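Local structure of plasmid pRiA4b Orf3-like domain-containing protein (Methanosarcina mazei, 2I1S) at residues 40-45 against 140-145. The protein is of unknown function and belongs to the family of plasmid pRiA4b ORF-3-like proteins. Residues are numbered along the deposited sequence; the frame is centred on the assembly and turned at random.
Sequences AIQAVM and VPEDSG
Val140 O accepts a hydrogen bond from Trp47 NE1, and a water within hydrogen-bonding distance of Val140 O (2.7 Å) also lies 2.8 Å from Met45 O, at the end of helix 34-44. The water sits between the two backbone carbonyls and can bridge them; their oxygens, Met45 O and Val140 O, stand 4.5 Å apart and could not bond to each other directly. Met45 comes just past the last helical residue, its N still bonded to Ile41 O at 3.1 Å.

The second approach brings together the polar ends of Gln42 and Glu142, with Gln42 OE1 and Glu142 OE2 4.3 Å apart. These two acceptors do not bond one another; donors from the chain following the helix serve both. Asp49 N bonds to Gln42 OE1 and Tyr103 OH holds Gln42 NE2, so both ends of the amide are engaged and its flip is fixed, while Glu142 OE2 pairs with Glu48 N and Tyr105 OH. In Gln42, CG lies opposite the backbone carbonyl carbon (chi1 -70°) and a second bend at chi2 (-64°) brings the amide close to Glu142.

Within the loop, Pro141 to Ser144 form a type II beta turn. Ser144 OG donates to Pro141 O at 3.1 Å, tilted 26° from the carbonyl plane.

The contact thus joins the C-terminal end of helix 34-44 to the loop between strand 131-136 and helix 146-157, with Trp47 packed against both Gln42 and Glu142, Met45 and Val140 resting on Ile15 of strand 7-15, and Tyr150 of helix 146-157 against Val140 and Pro141.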
# COMPACT_ATOMS: atom_id res chain seq x y z
N ALA A 40 1.58 0.33 7.67
CA ALA A 40 2.82 0.02 6.95
C ALA A 40 2.66 0.43 5.48
O ALA A 40 3.55 1.04 4.87
CB ALA A 40 3.18 -1.48 7.11
N ILE A 41 1.51 0.08 4.92
CA ILE A 41 1.05 0.66 3.65
C ILE A 41 1.13 2.20 3.58
O ILE A 41 1.70 2.76 2.62
CB ILE A 41 -0.39 0.12 3.23
CG1 ILE A 41 -0.39 -1.41 3.14
CG2 ILE A 41 -0.81 0.72 1.86
CD1 ILE A 41 -1.84 -2.02 2.93
N GLN A 42 0.58 2.89 4.59
CA GLN A 42 0.64 4.36 4.58
C GLN A 42 2.09 4.85 4.52
O GLN A 42 2.38 5.86 3.86
CB GLN A 42 -0.05 4.98 5.83
CG GLN A 42 -1.56 4.86 5.89
CD GLN A 42 -2.25 5.60 4.77
OE1 GLN A 42 -2.18 6.80 4.70
NE2 GLN A 42 -2.96 4.87 3.92
N ALA A 43 2.96 4.13 5.23
CA ALA A 43 4.38 4.45 5.36
C ALA A 43 5.14 4.28 4.06
O ALA A 43 5.83 5.21 3.64
CB ALA A 43 5.01 3.60 6.46
N VAL A 44 4.96 3.13 3.39
CA VAL A 44 5.69 2.82 2.14
C VAL A 44 5.25 3.67 0.97
O VAL A 44 6.07 3.94 0.06
CB VAL A 44 5.74 1.29 1.74
CG1 VAL A 44 6.43 0.51 2.77
CG2 VAL A 44 4.35 0.71 1.43
N MET A 45 3.99 4.10 1.02
CA MET A 45 3.38 4.98 0.01
C MET A 45 3.48 6.45 0.30
O MET A 45 2.99 7.29 -0.47
CB MET A 45 1.91 4.61 -0.20
CG MET A 45 1.70 3.21 -0.86
SD MET A 45 2.73 2.74 -2.28
CE MET A 45 2.25 1.03 -2.34
N VAL A 140 1.81 7.49 -5.57
CA VAL A 140 0.89 8.53 -6.05
C VAL A 140 0.70 9.54 -4.90
O VAL A 140 0.54 9.13 -3.75
CB VAL A 140 -0.49 7.94 -6.51
CG1 VAL A 140 -0.31 6.97 -7.71
CG2 VAL A 140 -1.23 7.23 -5.33
N PRO A 141 0.78 10.85 -5.21
CA PRO A 141 0.56 11.81 -4.12
C PRO A 141 -0.89 11.76 -3.64
O PRO A 141 -1.78 11.32 -4.39
CB PRO A 141 0.86 13.15 -4.77
CG PRO A 141 1.83 12.76 -6.00
CD PRO A 141 1.15 11.53 -6.48
N GLU A 142 -1.09 12.18 -2.39
CA GLU A 142 -2.42 12.31 -1.87
C GLU A 142 -3.24 13.24 -2.79
O GLU A 142 -2.71 14.23 -3.28
CB GLU A 142 -2.38 12.82 -0.41
CG GLU A 142 -1.83 11.79 0.61
CD GLU A 142 -2.94 10.95 1.27
OE1 GLU A 142 -4.06 10.91 0.71
OE2 GLU A 142 -2.70 10.33 2.36
N ASP A 143 -4.51 12.88 -3.03
CA ASP A 143 -5.54 13.76 -3.58
C ASP A 143 -5.34 14.05 -5.09
O ASP A 143 -5.98 14.97 -5.66
CB ASP A 143 -5.58 15.06 -2.75
CG ASP A 143 -5.73 14.78 -1.25
OD1 ASP A 143 -6.59 13.96 -0.86
OD2 ASP A 143 -5.00 15.40 -0.46
N SER A 144 -4.48 13.24 -5.71
CA SER A 144 -4.04 13.50 -7.09
C SER A 144 -5.04 13.06 -8.19
O SER A 144 -4.69 13.05 -9.37
CB SER A 144 -2.65 12.92 -7.36
OG SER A 144 -2.67 11.51 -7.32
N GLY A 145 -6.24 12.66 -7.78
CA GLY A 145 -7.33 12.37 -8.72
C GLY A 145 -7.50 10.91 -9.14
O GLY A 145 -8.24 10.64 -10.08
O HOH W 1 2.24 9.75 -1.69